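Local coordinates for uncharacterized protein DUF1470 (Jannaschia sp. CCS1, PDB 3H0N) that is of unknown function but, with its zinc-bound treble clef finger and ABATE domain, may act as a regulator of transcription, at residues His42-Asp47 against Glu61-Leu66; Pro49-Gln54 against Val122-Ala127; His71-Ala76 against Ala83-Ala88. All coordinates share one frame; numbering follows the deposited sequence. Where two conformers were deposited one is given.

Following the chain from the N terminus, helix 38-44 leads into helix 49-54 and then into the long helix 58-78. Contact 1 (42-47 with 61-66) closes a short loop containing helix 49-54, bringing the end of helix 38-44 and the residue that follows it against helix 58-78. Contact 2 opens within that loop, at 49-54, and closes far downstream at 122-127 on helix 121-138, so the two cross along the chain; they also touch in space, with Leu45 against Trp125. Contact 3 (71-76 with 83-88) pairs helix 58-78 with helix 82-95 across a short turn. It follows contact 1 in series, sits wholly within the span of contact 2, and lies about 19 Å from contact 1, centre to centre.

Contact 1: residues His42-Asp47 against Glu61-Leu66; sequences HDLLKD and EGFVEL
Phe63 meets Leu44 and Leu45 in an entirely apolar contact between helix 58-78 and the end of helix 38-44 with the residue that follows it. Along 61-66 the backbone is regular helix, with Glu65 N bonded to Glu61 O and Leu66 N to Gly62 O. Phe63 sends its ring across the gap, and the atom farthest along the ring, CZ, lies 3.8 Å from Leu45 CD1. The two side chains approach from opposite directions, and the methyl meets the ring obliquely. Leu44 adds a looser touch, its CD2 lying 4.4 Å from Phe63 CD1. Leu45 is the first residue to leave helical geometry; its CG stands anti to the carbonyl carbon (chi1 -56°), and the side chain then extends so that CD1 arrives at the ring. Further along, Glu65 forms a salt bridge with Arg68, and Leu66 packs on Leu18 and Thr126 instead of the opposing segment. Leu18 of helix 10-22 and Leu121 and Val122 of helix 121-138 also touch the Phe63 ring. With no hydrogen bond joining the segments and all three touching residues buried, the contact rests on shape and the exclusion of water.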
loop_
_atom_site.group_PDB
_atom_site.type_symbol
_atom_site.label_atom_id
_atom_site.label_comp_id
_atom_site.label_asym_id
_atom_site.label_seq_id
_atom_site.Cartn_x
_atom_site.Cartn_y
_atom_site.Cartn_z
ATOM N N HIS A 42 -24.477 -1.604 7.692
ATOM C CA HIS A 42 -24.569 -2.841 6.931
ATOM C C HIS A 42 -24.278 -2.629 5.434
ATOM O O HIS A 42 -23.585 -3.432 4.800
ATOM C CB HIS A 42 -25.931 -3.499 7.127
ATOM C CG HIS A 42 -26.033 -4.275 8.407
ATOM N ND1 HIS A 42 -25.827 -5.634 8.458
ATOM C CD2 HIS A 42 -26.297 -3.886 9.676
ATOM C CE1 HIS A 42 -25.978 -6.052 9.704
ATOM N NE2 HIS A 42 -26.246 -5.007 10.468
ATOM N N ASP A 43 -24.752 -1.528 4.891
ATOM C CA ASP A 43 -24.529 -1.271 3.483
ATOM C C ASP A 43 -23.128 -0.709 3.242
ATOM O O ASP A 43 -22.492 -1.070 2.250
ATOM C CB ASP A 43 -25.584 -0.324 2.954
ATOM C CG ASP A 43 -25.348 0.047 1.520
ATOM O OD1 ASP A 43 -25.383 -0.855 0.667
ATOM O OD2 ASP A 43 -25.108 1.228 1.260
ATOM N N LEU A 44 -22.648 0.150 4.152
ATOM C CA LEU A 44 -21.295 0.676 4.070
ATOM C C LEU A 44 -20.206 -0.398 4.004
ATOM O O LEU A 44 -19.247 -0.303 3.222
ATOM C CB LEU A 44 -21.022 1.600 5.254
ATOM C CG LEU A 44 -19.641 2.254 5.318
ATOM C CD1 LEU A 44 -19.504 3.358 4.213
ATOM C CD2 LEU A 44 -19.374 2.848 6.688
ATOM N N LEU A 45 -20.360 -1.419 4.854
ATOM C CA LEU A 45 -19.347 -2.439 5.042
ATOM C C LEU A 45 -19.700 -3.752 4.349
ATOM O O LEU A 45 -19.126 -4.784 4.671
ATOM C CB LEU A 45 -19.156 -2.719 6.541
ATOM C CG LEU A 45 -18.807 -1.469 7.365
ATOM C CD1 LEU A 45 -18.677 -1.825 8.857
ATOM C CD2 LEU A 45 -17.586 -0.789 6.823
ATOM N N LYS A 46 -20.623 -3.733 3.383
ATOM C CA LYS A 46 -21.125 -4.969 2.737
ATOM C C LYS A 46 -20.027 -5.818 2.091
ATOM O O LYS A 46 -20.176 -7.025 1.944
ATOM C CB LYS A 46 -22.179 -4.616 1.680
ATOM C CG LYS A 46 -21.608 -3.860 0.465
ATOM C CD LYS A 46 -22.709 -3.415 -0.506
ATOM C CE LYS A 46 -22.102 -2.972 -1.841
ATOM N N ASP A 47 -18.910 -5.216 1.696
ATOM C CA ASP A 47 -17.876 -6.022 1.011
ATOM C C ASP A 47 -17.136 -6.934 1.989
ATOM O O ASP A 47 -16.371 -7.797 1.563
ATOM C CB ASP A 47 -16.889 -5.121 0.256
ATOM C CG ASP A 47 -17.536 -4.390 -0.926
ATOM O OD1 ASP A 47 -18.606 -4.830 -1.401
ATOM O OD2 ASP A 47 -16.964 -3.371 -1.372
ATOM N N GLU A 61 -21.949 4.925 17.322
ATOM C CA GLU A 61 -21.225 6.085 17.891
ATOM C C GLU A 61 -19.786 6.115 17.406
ATOM O O GLU A 61 -19.261 7.188 17.039
ATOM C CB GLU A 61 -21.277 6.094 19.413
ATOM C CG GLU A 61 -20.566 7.298 20.033
ATOM C CD GLU A 61 -20.708 7.343 21.563
ATOM O OE1 GLU A 61 -21.818 7.644 22.036
ATOM O OE2 GLU A 61 -19.709 7.069 22.276
ATOM N N GLY A 62 -19.145 4.954 17.323
ATOM C CA GLY A 62 -17.783 4.894 16.860
ATOM C C GLY A 62 -17.638 5.312 15.406
ATOM O O GLY A 62 -16.677 6.007 15.027
ATOM N N PHE A 63 -18.569 4.871 14.549
ATOM C CA PHE A 63 -18.530 5.278 13.158
ATOM C C PHE A 63 -18.869 6.767 12.957
ATOM O O PHE A 63 -18.305 7.386 12.065
ATOM C CB PHE A 63 -19.397 4.348 12.298
ATOM C CG PHE A 63 -18.699 3.104 11.907
ATOM C CD1 PHE A 63 -17.859 3.086 10.810
ATOM C CD2 PHE A 63 -18.830 1.960 12.644
ATOM C CE1 PHE A 63 -17.185 1.904 10.450
ATOM C CE2 PHE A 63 -18.165 0.799 12.276
ATOM C CZ PHE A 63 -17.346 0.806 11.175
ATOM N N VAL A 64 -19.771 7.302 13.766
ATOM C CA VAL A 64 -20.036 8.758 13.704
ATOM C C VAL A 64 -18.771 9.544 14.053
ATOM O O VAL A 64 -18.437 10.527 13.374
ATOM C CB VAL A 64 -21.254 9.128 14.594
ATOM C CG1 VAL A 64 -21.358 10.684 14.781
ATOM C CG2 VAL A 64 -22.517 8.571 13.952
ATOM N N GLU A 65 -18.051 9.117 15.093
ATOM C CA GLU A 65 -16.810 9.775 15.458
ATOM C C GLU A 65 -15.737 9.620 14.389
ATOM O O GLU A 65 -15.027 10.579 14.048
ATOM C CB GLU A 65 -16.302 9.268 16.790
ATOM C CG GLU A 65 -14.972 9.873 17.262
ATOM C CD GLU A 65 -14.918 11.414 17.444
ATOM O OE1 GLU A 65 -15.943 12.136 17.325
ATOM O OE2 GLU A 65 -13.793 11.900 17.730
ATOM N N LEU A 66 -15.630 8.418 13.831
ATOM C CA LEU A 66 -14.682 8.186 12.726
ATOM C C LEU A 66 -14.997 9.124 11.559
ATOM O O LEU A 66 -14.101 9.740 10.989
ATOM C CB LEU A 66 -14.707 6.718 12.286
ATOM C CG LEU A 66 -13.795 6.382 11.124
ATOM C CD1 LEU A 66 -12.320 6.743 11.391
ATOM C CD2 LEU A 66 -13.944 4.886 10.785
#

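Contact 2: residues Pro49-Gln54 against Val122-Ala127; sequences PASVAQ and VPMWTA
Ser51 and Trp125 are joined by a hydrogen bond that links the short helix 49-54 to helix 121-138. The indole NE1 donates to Ser51 OG over 2.9 Å with an N-H...O angle of 162°, and the hydroxyl oxygen sits at the ring edge, only 5° out of the indole plane. Ser51 presents it with OG anti to its carbonyl carbon (chi1 -71°). Even here the CA atoms of Ser51 and Trp125 are 9.3 Å apart, so only side chains meet. The same oxygen is hydrogen-bonded to Asp48 OD2, while Asp48 OD1 takes the backbone N-H of Ala50, so the loop residue ahead of the helix holds the hydroxyl that receives the indole. Selenomethionine Met124, modelled in two conformers, makes a less certain contact. In the conformer described here its chain runs extended beyond CG, laying CE over one face of the Trp125 ring, 3.5 Å above the plane and toward the rim, with CE 3.8 Å from Ser51 OG. Leu45 and, from helix 10-22, Thr10 and Val14 also pack on the indole.

Away from this point the contact is loose. Pro49, Ala50, Ala53 and Gln54 lie on the exposed side of their helix without meeting 122-127. Met124 is partly exposed, and in this conformer its side chain comes within about 4 Å of the bound nickel ion, at the nearest atoms. A leucine in place of Trp125 would probably leave Ser51 OG without its indole donor and open a gap beside Leu45 and Val14. The bond, together with the packing on the ring, holds the indole in this orientation, and its buried N-H is satisfied by a hydroxyl that joins it to the Asp48 carboxylate.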
loop_
_atom_site.group_PDB
_atom_site.type_symbol
_atom_site.label_atom_id
_atom_site.label_comp_id
_atom_site.label_asym_id
_atom_site.label_seq_id
_atom_site.Cartn_x
_atom_site.Cartn_y
_atom_site.Cartn_z
ATOM N N PRO A 49 -18.129 -9.531 4.766
ATOM C CA PRO A 49 -19.142 -10.285 5.496
ATOM C C PRO A 49 -18.827 -10.478 6.970
ATOM O O PRO A 49 -19.743 -10.565 7.800
ATOM C CB PRO A 49 -19.165 -11.633 4.785
ATOM C CG PRO A 49 -18.692 -11.334 3.411
ATOM C CD PRO A 49 -17.763 -10.172 3.490
ATOM N N ALA A 50 -17.544 -10.546 7.340
ATOM C CA ALA A 50 -17.177 -10.708 8.738
ATOM C C ALA A 50 -17.577 -9.497 9.611
ATOM O O ALA A 50 -18.111 -9.649 10.703
ATOM C CB ALA A 50 -15.640 -11.028 8.884
ATOM N N SER A 51 -17.322 -8.307 9.093
ATOM C CA SER A 51 -17.787 -7.079 9.734
ATOM C C SER A 51 -19.294 -7.067 9.864
ATOM O O SER A 51 -19.838 -6.798 10.931
ATOM C CB SER A 51 -17.327 -5.849 8.961
ATOM O OG SER A 51 -15.929 -5.655 9.090
ATOM N N VAL A 52 -19.992 -7.359 8.777
ATOM C CA VAL A 52 -21.451 -7.324 8.801
ATOM C C VAL A 52 -22.026 -8.316 9.832
ATOM O O VAL A 52 -22.984 -8.000 10.546
ATOM C CB VAL A 52 -22.015 -7.620 7.382
ATOM C CG1 VAL A 52 -23.534 -7.818 7.398
ATOM C CG2 VAL A 52 -21.583 -6.462 6.400
ATOM N N ALA A 53 -21.420 -9.494 9.945
ATOM C CA ALA A 53 -21.817 -10.466 10.933
ATOM C C ALA A 53 -21.623 -10.045 12.380
ATOM O O ALA A 53 -22.227 -10.627 13.266
ATOM C CB ALA A 53 -21.040 -11.790 10.698
ATOM N N GLN A 54 -20.771 -9.064 12.630
ATOM C CA GLN A 54 -20.444 -8.609 13.955
ATOM C C GLN A 54 -20.954 -7.206 14.307
ATOM O O GLN A 54 -20.761 -6.764 15.438
ATOM C CB GLN A 54 -18.929 -8.706 14.173
ATOM C CG GLN A 54 -18.475 -10.162 14.298
ATOM C CD GLN A 54 -18.834 -10.837 15.594
ATOM O OE1 GLN A 54 -18.821 -10.183 16.660
ATOM N NE2 GLN A 54 -19.142 -12.148 15.537
ATOM N N VAL A 122 -14.482 -1.146 15.147
ATOM C CA VAL A 122 -14.237 0.271 14.899
ATOM C C VAL A 122 -12.734 0.591 14.785
ATOM O O VAL A 122 -12.328 1.309 13.858
ATOM C CB VAL A 122 -14.988 1.174 15.898
ATOM C CG1 VAL A 122 -14.546 2.646 15.753
ATOM C CG2 VAL A 122 -16.479 1.059 15.683
ATOM N N PRO A 123 -11.884 0.025 15.651
ATOM C CA PRO A 123 -10.441 0.209 15.410
ATOM C C PRO A 123 -9.951 -0.308 14.064
ATOM O O PRO A 123 -9.124 0.336 13.430
ATOM C CB PRO A 123 -9.812 -0.548 16.576
ATOM C CG PRO A 123 -10.798 -0.375 17.675
ATOM C CD PRO A 123 -12.139 -0.538 16.998
HETATM N N MSE A 124 -10.468 -1.452 13.619
HETATM C CA MSE A 124 -10.094 -2.000 12.313
HETATM C C MSE A 124 -10.430 -1.023 11.188
HETATM O O MSE A 124 -9.592 -0.733 10.324
HETATM C CB MSE A 124 -10.783 -3.351 12.029
HETATM C CG MSE A 124 -10.837 -3.753 10.555
HETATM SE SE MSE A 124 -12.001 -5.327 10.388
HETATM C CE MSE A 124 -12.143 -5.499 8.484
ATOM N N TRP A 125 -11.676 -0.555 11.180
ATOM C CA TRP A 125 -12.125 0.352 10.106
ATOM C C TRP A 125 -11.443 1.706 10.195
ATOM O O TRP A 125 -11.156 2.289 9.157
ATOM C CB TRP A 125 -13.657 0.415 10.048
ATOM C CG TRP A 125 -14.188 -0.815 9.378
ATOM C CD1 TRP A 125 -14.738 -1.889 9.966
ATOM C CD2 TRP A 125 -14.049 -1.120 7.991
ATOM N NE1 TRP A 125 -15.010 -2.864 9.008
ATOM C CE2 TRP A 125 -14.580 -2.411 7.790
ATOM C CE3 TRP A 125 -13.541 -0.419 6.898
ATOM C CZ2 TRP A 125 -14.599 -3.025 6.527
ATOM C CZ3 TRP A 125 -13.562 -1.038 5.656
ATOM C CH2 TRP A 125 -14.077 -2.306 5.483
ATOM N N THR A 126 -11.089 2.155 11.392
ATOM C CA THR A 126 -10.294 3.356 11.551
ATOM C C THR A 126 -8.946 3.191 10.885
ATOM O O THR A 126 -8.510 4.072 10.127
ATOM C CB THR A 126 -10.135 3.735 13.027
ATOM O OG1 THR A 126 -11.433 3.946 13.591
ATOM C CG2 THR A 126 -9.326 5.024 13.152
ATOM N N ALA A 127 -8.261 2.075 11.119
ATOM C CA ALA A 127 -6.973 1.827 10.490
ATOM C C ALA A 127 -7.067 1.702 8.992
ATOM O O ALA A 127 -6.193 2.216 8.263
ATOM C CB ALA A 127 -6.342 0.534 11.098
#

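Contact 3: residues His71-Ala76 against Ala83-Ala88; sequences HTAIDA and ATAATA
A helical hairpin brings Ala73 and Ala76 of helix 58-78 against Ala85 of helix 82-95. Ala85 points its methyl at the other helix, where CB lies 3.8 Å from the backbone oxygen Ala73 O and 4.3 Å from Ala73 CB. On the next turn Ala76 CB is 4.2 Å from Ala85 CB, so the methyl of Ala85 is shared between two alanines of the opposing helix. Ala76 CB also meets Thr84 CG2 at 4.1 Å. The threonine reaches it with CG2 anti to the backbone N, while OG1 lies beside that nitrogen (chi1 -65°), turning the methyl rather than the hydroxyl to Ala76.

Small side chains let the backbones come together: Ala73 and Ala85 have their CA atoms just 4.5 Å apart, and the axes of the two short segments approach to 8.3 Å. They run roughly antiparallel, at 153°, as the two arms of an alpha-alpha hairpin closed by a brief turn, whose Gln81 touches Ala76. No hydrogen bond crosses between the arms.

Farther round helix 82-95, Thr87 OG1 bonds back to Ala83 O, which also accepts the N-H of Thr87 from the other face of its carbonyl plane. Ala83 and Ala86 pack on Trp110 of the second subunit, and Thr72 OG1 is hydrogen-bonded to Arg68 O within its own helix.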
loop_
_atom_site.group_PDB
_atom_site.type_symbol
_atom_site.label_atom_id
_atom_site.label_comp_id
_atom_site.label_asym_id
_atom_site.label_seq_id
_atom_site.Cartn_x
_atom_site.Cartn_y
_atom_site.Cartn_z
ATOM N N HIS A 71 -13.781 13.360 7.910
ATOM C CA HIS A 71 -14.274 14.580 7.232
ATOM C C HIS A 71 -13.287 15.735 7.402
ATOM O O HIS A 71 -12.970 16.433 6.431
ATOM C CB HIS A 71 -15.651 15.005 7.691
ATOM C CG HIS A 71 -16.154 16.209 6.936
ATOM N ND1 HIS A 71 -16.086 17.486 7.444
ATOM C CD2 HIS A 71 -16.645 16.328 5.675
ATOM C CE1 HIS A 71 -16.556 18.336 6.550
ATOM N NE2 HIS A 71 -16.922 17.662 5.467
ATOM N N THR A 72 -12.775 15.907 8.608
ATOM C CA THR A 72 -11.768 16.952 8.866
ATOM C C THR A 72 -10.546 16.739 7.970
ATOM O O THR A 72 -10.029 17.687 7.372
ATOM C CB THR A 72 -11.382 16.981 10.325
ATOM O OG1 THR A 72 -12.563 17.267 11.082
ATOM C CG2 THR A 72 -10.331 18.045 10.600
ATOM N N ALA A 73 -10.088 15.501 7.845
ATOM C CA ALA A 73 -8.933 15.209 7.006
ATOM C C ALA A 73 -9.209 15.479 5.545
ATOM O O ALA A 73 -8.390 16.050 4.824
ATOM C CB ALA A 73 -8.458 13.713 7.213
ATOM N N ILE A 74 -10.339 15.003 5.055
ATOM C CA ILE A 74 -10.687 15.172 3.648
ATOM C C ILE A 74 -10.911 16.651 3.302
ATOM O O ILE A 74 -10.452 17.121 2.253
ATOM C CB ILE A 74 -11.888 14.294 3.211
ATOM C CG1 ILE A 74 -11.472 12.834 3.241
ATOM C CG2 ILE A 74 -12.377 14.698 1.854
ATOM C CD1 ILE A 74 -12.659 11.848 3.237
ATOM N N ASP A 75 -11.581 17.375 4.173
ATOM C CA ASP A 75 -11.718 18.806 3.956
ATOM C C ASP A 75 -10.339 19.491 3.937
ATOM O O ASP A 75 -10.076 20.347 3.086
ATOM C CB ASP A 75 -12.638 19.379 5.030
ATOM C CG ASP A 75 -12.740 20.847 4.955
ATOM O OD1 ASP A 75 -13.564 21.312 4.165
ATOM O OD2 ASP A 75 -11.938 21.502 5.663
ATOM N N ALA A 76 -9.440 19.103 4.832
ATOM C CA ALA A 76 -8.073 19.635 4.824
ATOM C C ALA A 76 -7.397 19.342 3.491
ATOM O O ALA A 76 -6.758 20.216 2.887
ATOM C CB ALA A 76 -7.248 19.118 5.974
ATOM N N ALA A 83 -0.416 18.963 5.855
ATOM C CA ALA A 83 0.143 18.718 7.187
ATOM C C ALA A 83 -0.932 18.455 8.254
ATOM O O ALA A 83 -0.780 17.579 9.112
ATOM C CB ALA A 83 1.057 19.858 7.590
ATOM N N THR A 84 -2.056 19.186 8.180
ATOM C CA THR A 84 -3.154 19.037 9.109
ATOM C C THR A 84 -3.723 17.619 8.961
ATOM O O THR A 84 -3.972 16.927 9.938
ATOM C CB THR A 84 -4.221 20.108 8.807
ATOM O OG1 THR A 84 -3.656 21.409 9.072
ATOM C CG2 THR A 84 -5.529 19.876 9.590
ATOM N N ALA A 85 -3.950 17.214 7.720
ATOM C CA ALA A 85 -4.466 15.861 7.461
ATOM C C ALA A 85 -3.490 14.773 7.915
ATOM O O ALA A 85 -3.894 13.789 8.575
ATOM C CB ALA A 85 -4.807 15.697 5.967
ATOM N N ALA A 86 -2.221 14.968 7.610
ATOM C CA ALA A 86 -1.191 13.998 7.956
ATOM C C ALA A 86 -1.074 13.799 9.452
ATOM O O ALA A 86 -0.920 12.670 9.916
ATOM C CB ALA A 86 0.130 14.399 7.347
ATOM N N THR A 87 -1.103 14.896 10.220
ATOM C CA THR A 87 -0.989 14.802 11.679
ATOM C C THR A 87 -2.110 13.955 12.233
ATOM O O THR A 87 -1.893 13.048 13.046
ATOM C CB THR A 87 -0.985 16.208 12.298
ATOM O OG1 THR A 87 0.177 16.878 11.789
ATOM C CG2 THR A 87 -0.989 16.152 13.855
ATOM N N ALA A 88 -3.313 14.205 11.739
ATOM C CA ALA A 88 -4.485 13.457 12.219
ATOM C C ALA A 88 -4.437 11.998 11.786
ATOM O O ALA A 88 -4.671 11.089 12.590
ATOM C CB ALA A 88 -5.744 14.097 11.715
#